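Local coordinates for protein glutathione s-transferase S2 (Nilaparvata lugens, PDB 5H5L) that binds glutathione and probably conjugates it to electrophilic substrates, as a sigma-class glutathione transferase also described as a prostaglandin D synthase, at residues E16-M21 against T65-Y70; D93-F98 against D153-S158; G141-N146 against N181-N186. All blocks are in the same frame, centred on the assembly; numbering follows the deposited sequence.

Interaction 1: residues E16-M21 against T65-Y70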
# COMPACT_ATOMS: atom_id res chain seq x y z
N GLU B 16 -11.89 7.19 -8.11
CA GLU B 16 -11.56 7.79 -9.40
C GLU B 16 -10.39 7.12 -10.09
O GLU B 16 -10.47 6.92 -11.32
CB GLU B 16 -11.27 9.29 -9.21
CG GLU B 16 -11.41 10.13 -10.48
CD GLU B 16 -12.85 10.22 -10.98
OE1 GLU B 16 -13.76 9.85 -10.20
OE2 GLU B 16 -13.07 10.63 -12.15
N PRO B 17 -9.32 6.74 -9.41
CA PRO B 17 -8.28 5.99 -10.11
C PRO B 17 -8.80 4.76 -10.80
O PRO B 17 -8.36 4.45 -11.91
CB PRO B 17 -7.27 5.67 -8.99
CG PRO B 17 -7.87 6.06 -7.76
CD PRO B 17 -8.96 7.01 -8.01
N ILE B 18 -9.77 4.06 -10.20
CA ILE B 18 -10.30 2.88 -10.85
C ILE B 18 -11.17 3.27 -12.04
O ILE B 18 -11.09 2.67 -13.12
CB ILE B 18 -11.06 2.02 -9.83
CG1 ILE B 18 -10.12 1.53 -8.72
CG2 ILE B 18 -11.68 0.81 -10.52
CD1 ILE B 18 -10.81 1.05 -7.49
N ARG B 19 -12.00 4.30 -11.88
CA ARG B 19 -12.80 4.78 -13.01
C ARG B 19 -11.90 5.22 -14.17
O ARG B 19 -12.17 4.90 -15.34
CB ARG B 19 -13.71 5.93 -12.57
CG ARG B 19 -14.76 5.57 -11.52
CD ARG B 19 -15.38 6.82 -10.89
NE ARG B 19 -16.35 6.56 -9.83
CZ ARG B 19 -16.41 7.22 -8.68
NH1 ARG B 19 -15.55 8.20 -8.41
NH2 ARG B 19 -17.33 6.89 -7.78
N TRP B 20 -10.82 5.95 -13.87
CA TRP B 20 -9.93 6.37 -14.95
C TRP B 20 -9.28 5.18 -15.61
O TRP B 20 -9.13 5.15 -16.83
CB TRP B 20 -8.84 7.33 -14.45
CG TRP B 20 -9.32 8.71 -14.10
CD1 TRP B 20 -10.60 9.09 -13.85
CD2 TRP B 20 -8.52 9.91 -13.97
NE1 TRP B 20 -10.66 10.43 -13.55
CE2 TRP B 20 -9.39 10.95 -13.62
CE3 TRP B 20 -7.16 10.18 -14.09
CZ2 TRP B 20 -8.96 12.24 -13.39
CZ3 TRP B 20 -6.72 11.47 -13.87
CH2 TRP B 20 -7.62 12.49 -13.54
N MET B 21 -8.83 4.19 -14.83
CA MET B 21 -8.19 3.02 -15.43
C MET B 21 -9.17 2.24 -16.30
O MET B 21 -8.81 1.76 -17.39
CB MET B 21 -7.61 2.12 -14.34
CG MET B 21 -6.32 2.64 -13.69
SD MET B 21 -5.03 3.03 -14.86
CE MET B 21 -4.79 1.48 -15.65
N THR B 65 -5.24 0.60 -4.73
CA THR B 65 -3.92 0.41 -5.33
C THR B 65 -3.80 -0.95 -6.01
O THR B 65 -3.32 -1.03 -7.15
CB THR B 65 -2.81 0.58 -4.29
OG1 THR B 65 -2.91 1.86 -3.65
CG2 THR B 65 -1.45 0.54 -4.93
N ALA B 66 -4.22 -2.03 -5.32
CA ALA B 66 -4.13 -3.36 -5.91
C ALA B 66 -4.92 -3.43 -7.22
O ALA B 66 -4.47 -4.05 -8.21
CB ALA B 66 -4.66 -4.42 -4.93
N ILE B 67 -6.10 -2.83 -7.21
CA ILE B 67 -6.96 -2.87 -8.39
C ILE B 67 -6.36 -2.03 -9.51
O ILE B 67 -6.33 -2.45 -10.67
CB ILE B 67 -8.37 -2.38 -8.02
CG1 ILE B 67 -9.03 -3.34 -7.03
CG2 ILE B 67 -9.21 -2.15 -9.30
CD1 ILE B 67 -10.28 -2.82 -6.37
N ALA B 68 -5.86 -0.84 -9.18
CA ALA B 68 -5.23 0.01 -10.20
C ALA B 68 -4.08 -0.70 -10.90
O ALA B 68 -3.93 -0.61 -12.13
CB ALA B 68 -4.77 1.31 -9.55
N ARG B 69 -3.24 -1.42 -10.13
CA ARG B 69 -2.11 -2.15 -10.69
C ARG B 69 -2.60 -3.26 -11.62
O ARG B 69 -2.05 -3.48 -12.70
CB ARG B 69 -1.24 -2.73 -9.56
CG ARG B 69 0.06 -3.44 -10.05
CD ARG B 69 0.87 -4.12 -8.87
NE ARG B 69 1.29 -3.09 -7.90
CZ ARG B 69 0.73 -2.90 -6.72
NH1 ARG B 69 -0.28 -3.68 -6.31
NH2 ARG B 69 1.15 -1.91 -5.95
N TYR B 70 -3.63 -3.99 -11.18
CA TYR B 70 -4.23 -5.04 -11.98
C TYR B 70 -4.74 -4.50 -13.31
O TYR B 70 -4.36 -4.98 -14.38
CB TYR B 70 -5.38 -5.67 -11.18
CG TYR B 70 -6.28 -6.62 -11.95
CD1 TYR B 70 -5.83 -7.88 -12.31
CD2 TYR B 70 -7.58 -6.26 -12.31
CE1 TYR B 70 -6.64 -8.77 -12.99
CE2 TYR B 70 -8.39 -7.15 -13.00
CZ TYR B 70 -7.91 -8.41 -13.33
OH TYR B 70 -8.65 -9.34 -13.99
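I18 and I67 meet through their aliphatic branches. CG2 of I67 is the shared point: it lies 3.8 Å from CG1 of I18 and 4.0 Å from CD1 of I18. The two side chains cross obliquely. In I67 the CG2 methyl is anti to the backbone N while CG1 stands beside that N (chi1 -65°), which presents the methyl to I18. The helix backbones come close here, with 5.9 Å between the CA atoms of I18 and A68. One turn on from I18, M21 reaches the second helix with its terminal methyl. Its chain is bent at chi2 and chi3, and CE ends 4.2 Å from the carbonyl O of A68.

Further out, I18 and M21 both pack on L71, and I18 also rests on L6 of strand 4-9. The far side of helix 15-25 is held by polar groups. E16 OE1 takes NH1 of R19 in a salt bridge of 3.0 Å, in the guanidinium plane. E16 OE2 accepts NE1 of W20 at 2.8 Å. R19 also pairs with D31, and E16 with R197. On the other helix, R69 forms salt bridges with D89 of its own chain and D89 of the second subunit. The buried pairing of helices 15-25 and 64-75 beside the mixed sheet is characteristic of the thioredoxin-like N-terminal domain of glutathione transferases.

Interaction 2: residues D93-F98 against D153-S158. With GSH (glutathione), chain C.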
# COMPACT_ATOMS: atom_id res chain seq x y z
N ASP B 93 3.41 3.63 -3.25
CA ASP B 93 3.36 3.38 -1.83
C ASP B 93 3.81 4.63 -1.06
O ASP B 93 3.25 4.98 -0.03
CB ASP B 93 4.22 2.18 -1.44
CG ASP B 93 3.47 0.81 -1.64
OD1 ASP B 93 2.32 0.78 -2.07
OD2 ASP B 93 4.07 -0.24 -1.32
N THR B 94 4.80 5.34 -1.59
CA THR B 94 5.24 6.58 -0.97
C THR B 94 4.15 7.63 -1.05
O THR B 94 3.88 8.33 -0.07
CB THR B 94 6.54 7.03 -1.63
OG1 THR B 94 7.55 6.07 -1.28
CG2 THR B 94 6.97 8.40 -1.15
N PHE B 95 3.50 7.77 -2.21
CA PHE B 95 2.36 8.66 -2.34
C PHE B 95 1.28 8.30 -1.33
O PHE B 95 0.64 9.17 -0.73
CB PHE B 95 1.80 8.59 -3.76
CG PHE B 95 0.60 9.44 -3.98
CD1 PHE B 95 0.67 10.80 -3.86
CD2 PHE B 95 -0.60 8.87 -4.37
CE1 PHE B 95 -0.42 11.57 -4.07
CE2 PHE B 95 -1.72 9.65 -4.60
CZ PHE B 95 -1.64 10.99 -4.46
N ASN B 96 1.07 7.00 -1.10
CA ASN B 96 0.01 6.63 -0.15
C ASN B 96 0.42 6.96 1.28
O ASN B 96 -0.43 7.33 2.08
CB ASN B 96 -0.35 5.16 -0.31
CG ASN B 96 -1.18 4.89 -1.59
OD1 ASN B 96 -1.84 5.78 -2.12
ND2 ASN B 96 -1.12 3.68 -2.08
N ASP B 97 1.72 6.89 1.60
CA ASP B 97 2.20 7.37 2.89
C ASP B 97 1.90 8.86 3.03
O ASP B 97 1.41 9.31 4.07
CB ASP B 97 3.71 7.16 3.03
CG ASP B 97 4.09 5.74 3.34
OD1 ASP B 97 3.22 4.95 3.76
OD2 ASP B 97 5.29 5.43 3.17
N PHE B 98 2.17 9.63 1.98
CA PHE B 98 1.82 11.05 1.98
C PHE B 98 0.35 11.24 2.25
O PHE B 98 -0.05 12.02 3.13
CB PHE B 98 2.15 11.71 0.65
CG PHE B 98 1.42 13.02 0.44
CD1 PHE B 98 1.76 14.15 1.18
CD2 PHE B 98 0.38 13.12 -0.45
CE1 PHE B 98 1.09 15.36 0.99
CE2 PHE B 98 -0.28 14.32 -0.65
CZ PHE B 98 0.08 15.44 0.09
N ASP B 153 1.00 6.86 -12.69
CA ASP B 153 0.68 8.24 -13.08
C ASP B 153 -0.82 8.51 -12.98
O ASP B 153 -1.25 9.56 -12.50
CB ASP B 153 1.16 8.50 -14.52
CG ASP B 153 2.65 8.30 -14.69
OD1 ASP B 153 3.42 8.89 -13.91
OD2 ASP B 153 3.05 7.51 -15.59
N ILE B 154 -1.63 7.56 -13.42
CA ILE B 154 -3.06 7.74 -13.41
C ILE B 154 -3.60 7.75 -11.99
O ILE B 154 -4.44 8.57 -11.65
CB ILE B 154 -3.67 6.65 -14.30
CG1 ILE B 154 -3.28 6.98 -15.75
CG2 ILE B 154 -5.17 6.60 -14.16
CD1 ILE B 154 -3.59 5.90 -16.75
N TYR B 155 -3.09 6.87 -11.13
CA TYR B 155 -3.51 6.88 -9.74
C TYR B 155 -3.13 8.20 -9.07
O TYR B 155 -3.94 8.82 -8.39
CB TYR B 155 -2.85 5.68 -9.05
CG TYR B 155 -3.30 5.37 -7.65
CD1 TYR B 155 -4.29 4.42 -7.43
CD2 TYR B 155 -2.70 5.97 -6.55
CE1 TYR B 155 -4.69 4.09 -6.14
CE2 TYR B 155 -3.10 5.66 -5.27
CZ TYR B 155 -4.11 4.70 -5.08
OH TYR B 155 -4.50 4.40 -3.81
N PHE B 156 -1.89 8.63 -9.28
CA PHE B 156 -1.35 9.84 -8.66
C PHE B 156 -2.17 11.08 -9.05
O PHE B 156 -2.66 11.83 -8.18
CB PHE B 156 0.11 9.93 -9.11
CG PHE B 156 0.90 11.12 -8.62
CD1 PHE B 156 1.15 11.32 -7.28
CD2 PHE B 156 1.51 11.96 -9.53
CE1 PHE B 156 1.95 12.42 -6.86
CE2 PHE B 156 2.29 13.00 -9.12
CZ PHE B 156 2.51 13.23 -7.80
N ILE B 157 -2.38 11.28 -10.34
CA ILE B 157 -3.08 12.47 -10.85
C ILE B 157 -4.55 12.46 -10.49
O ILE B 157 -5.12 13.49 -10.12
CB ILE B 157 -2.87 12.60 -12.38
CG1 ILE B 157 -1.41 12.82 -12.73
CG2 ILE B 157 -3.65 13.79 -12.93
CD1 ILE B 157 -0.76 13.94 -11.93
N SER B 158 -5.21 11.30 -10.56
CA SER B 158 -6.63 11.27 -10.22
C SER B 158 -6.84 11.67 -8.77
O SER B 158 -7.78 12.40 -8.46
CB SER B 158 -7.22 9.89 -10.50
OG SER B 158 -6.70 8.94 -9.59
N1 GSH C . 4.97 2.53 3.98
CA1 GSH C . 6.30 2.42 4.55
C1 GSH C . 6.84 1.00 4.38
O11 GSH C . 8.08 0.75 4.27
O12 GSH C . 5.98 0.08 4.39
CB1 GSH C . 6.19 2.64 6.08
CG1 GSH C . 7.61 2.82 6.61
CD1 GSH C . 7.55 3.26 8.09
OE1 GSH C . 6.54 3.55 8.62
N2 GSH C . 8.85 3.27 8.75
CA2 GSH C . 9.01 3.63 10.14
C2 GSH C . 10.12 4.67 10.28
O2 GSH C . 11.01 4.74 9.50
CB2 GSH C . 9.54 2.40 10.86
SG2 GSH C . 8.50 0.93 10.70
N3 GSH C . 10.08 5.50 11.47
CA3 GSH C . 11.12 6.47 11.74
C3 GSH C . 10.70 7.86 11.34
O31 GSH C . 11.47 8.79 11.65
O32 GSH C . 9.62 8.04 10.72
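The F95 ring takes F156 over one face and Y155 at its edge. CD1 of F156 stands 3.5 Å above the F95 plane, displaced toward the rim. The two rings form a T-shaped (edge-to-face) pair with the edge of F156 directed at the face of F95. Their centroids are 5.0 Å apart and the planes are at 79°. CE2 of Y155 comes in near the F95 plane, 4.2 Å from CD2 of F95. Y155 meets F95 and N96 with its own edge: OD1 of N96 is 3.4 Å from CE2 of Y155, and the amide and ring planes are 70° apart.

F95 has CG anti to its own backbone N, which carries the ring toward helix 151-164. F133 of helix 111-139 also touches it. With an alanine here, the F156 edge would probably lose the face it packs on and a gap would open between the two helices.

The polar ends of Y155 and N96 have their main partners outside the pair. Y155 OH is hydrogen-bonded to S64 of the N-terminal domain and to R99 of helix 82-106. N96 ND2 donates to T65. Y155 OH thus helps hold S64, and the Y155 side chain comes within about 4 Å of a bound glutathione.

On another side of helix 82-106, OD1 and OD2 of D97 both accept from N1 of glutathione, each at 3.0 Å. This glutathione is also hydrogen-bonded to the second subunit, including its S64 and W39. Segments 93-98 and 153-158 run nearly parallel, at 16°, with their axes 11.0 Å apart at closest approach. The arrangement belongs to the all-helical C-terminal domain; here D97 reaches across the dimer interface to the glutathione of the second subunit, as in related sigma-class enzymes.

Interaction 3: residues G141-N146 against N181-N186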
# COMPACT_ATOMS: atom_id res chain seq x y z
N GLY B 141 11.97 11.40 -16.95
CA GLY B 141 11.33 11.57 -18.24
C GLY B 141 9.97 12.20 -18.25
O GLY B 141 9.27 12.10 -19.24
N GLY B 142 9.57 12.88 -17.19
CA GLY B 142 8.26 13.46 -17.15
C GLY B 142 7.17 12.52 -16.67
O GLY B 142 5.99 12.78 -16.91
N TYR B 143 7.54 11.41 -16.03
CA TYR B 143 6.59 10.44 -15.48
C TYR B 143 7.03 10.05 -14.08
O TYR B 143 8.15 10.36 -13.65
CB TYR B 143 6.48 9.20 -16.37
CG TYR B 143 5.95 9.51 -17.73
CD1 TYR B 143 4.58 9.63 -17.92
CD2 TYR B 143 6.80 9.70 -18.82
CE1 TYR B 143 4.05 9.92 -19.16
CE2 TYR B 143 6.28 10.00 -20.08
CZ TYR B 143 4.90 10.10 -20.23
OH TYR B 143 4.31 10.39 -21.43
N LEU B 144 6.14 9.35 -13.36
CA LEU B 144 6.49 8.86 -12.04
C LEU B 144 7.58 7.81 -12.12
O LEU B 144 8.41 7.73 -11.20
CB LEU B 144 5.28 8.26 -11.33
CG LEU B 144 4.36 9.14 -10.50
CD1 LEU B 144 3.36 8.19 -9.80
CD2 LEU B 144 5.08 10.04 -9.48
N ALA B 145 7.63 7.02 -13.19
CA ALA B 145 8.54 5.90 -13.20
C ALA B 145 8.92 5.51 -14.62
O ALA B 145 8.08 5.55 -15.52
CB ALA B 145 7.92 4.69 -12.51
N ASN B 146 10.19 5.12 -14.79
CA ASN B 146 10.69 4.42 -15.98
C ASN B 146 10.59 5.26 -17.26
O ASN B 146 10.62 4.73 -18.38
CB ASN B 146 9.95 3.10 -16.20
CG ASN B 146 9.97 2.19 -14.98
OD1 ASN B 146 11.03 1.91 -14.41
ND2 ASN B 146 8.80 1.71 -14.60
N ASN B 181 0.24 16.18 -14.67
CA ASN B 181 -1.20 16.32 -14.52
C ASN B 181 -1.86 16.64 -15.84
O ASN B 181 -2.88 16.05 -16.20
CB ASN B 181 -1.54 17.42 -13.52
CG ASN B 181 -3.02 17.75 -13.54
OD1 ASN B 181 -3.80 17.21 -12.75
ND2 ASN B 181 -3.43 18.60 -14.49
N ASP B 182 -1.31 17.63 -16.56
CA ASP B 182 -1.94 18.06 -17.80
C ASP B 182 -1.88 16.96 -18.85
O ASP B 182 -2.82 16.78 -19.63
CB ASP B 182 -1.27 19.32 -18.33
CG ASP B 182 -1.39 20.49 -17.37
OD1 ASP B 182 -2.29 20.47 -16.49
OD2 ASP B 182 -0.58 21.43 -17.49
N LYS B 183 -0.80 16.19 -18.84
CA LYS B 183 -0.64 15.08 -19.78
C LYS B 183 -1.66 13.97 -19.52
O LYS B 183 -2.24 13.42 -20.46
CB LYS B 183 0.79 14.58 -19.66
CG LYS B 183 1.17 13.38 -20.42
CD LYS B 183 2.67 13.41 -20.75
CE LYS B 183 3.57 13.65 -19.54
NZ LYS B 183 5.00 13.93 -19.94
N VAL B 184 -1.91 13.65 -18.26
CA VAL B 184 -2.79 12.52 -17.97
C VAL B 184 -4.23 12.89 -18.26
O VAL B 184 -4.96 12.14 -18.90
CB VAL B 184 -2.61 12.04 -16.52
CG1 VAL B 184 -3.76 11.13 -16.14
CG2 VAL B 184 -1.27 11.29 -16.37
N VAL B 185 -4.65 14.07 -17.82
CA VAL B 185 -6.06 14.41 -18.00
C VAL B 185 -6.42 14.66 -19.45
O VAL B 185 -7.62 14.80 -19.76
CB VAL B 185 -6.50 15.64 -17.19
CG1 VAL B 185 -6.20 15.42 -15.75
CG2 VAL B 185 -5.82 16.94 -17.73
N ASN B 186 -5.43 14.68 -20.36
CA ASN B 186 -5.67 14.82 -21.79
C ASN B 186 -5.50 13.53 -22.55
O ASN B 186 -5.71 13.52 -23.77
CB ASN B 186 -4.76 15.90 -22.37
CG ASN B 186 -5.33 17.30 -22.14
OD1 ASN B 186 -6.37 17.65 -22.69
ND2 ASN B 186 -4.66 18.08 -21.28
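K183 reaches across to Y143 and G142, joining a loop to a helix in the all-helical C-terminal domain of the glutathione transferase fold. The loop links helices 111-139 and 151-164; K183 sits on helix 175-185. The contact is at the surface, away from the glutathione site.

The charged contact is a cation-pi interaction. NZ of K183 lies over one face of the Y143 ring, 4.2 Å from its centroid and 27° off the normal. The extended start of the lysine, with CG anti to the backbone N, carries the chain out from helix 175-185, and a bend at chi3 (52°) brings NZ over the ring. The two side chains cross at about a right angle.

Packing accompanies the charge. CE of K183 is 3.8 Å from CE1 of Y143, and CD of K183 is 3.5 Å from OH of Y143. Y143 also touches D153 of helix 151-164 through CD1.

Backbone geometry matters at G142. Its phi is positive, and a CB would press on the preceding carbonyl O and on K183 NZ, so a glycine suits both demands. Hydrogen bonding across the contact is slight: NZ of K183 makes a weak bond to the carbonyl O of G142, at 3.4 Å.

Interaction 1 comes first along the chain and closes before the others open. It lies in the thioredoxin-like N-terminal domain; interactions 2 and 3 lie in the helical C-terminal domain, where their segments alternate. The centres of interactions 1 and 2 are about 11 Å apart, those of 2 and 3 about 12 Å, and those of 1 and 3 about 16 Å. P17 packs on Y155 and S158, and T65 OG1 probably bonds to N96 ND2 and Y155 OH. These contacts tie the two domains together beside the glutathione-binding S64. D153 OD1 probably bonds to L144 N, joining helix 151-164 to interaction 3. Interactions 1 and 2 also touch the second subunit; interaction 3 is a surface contact that does not.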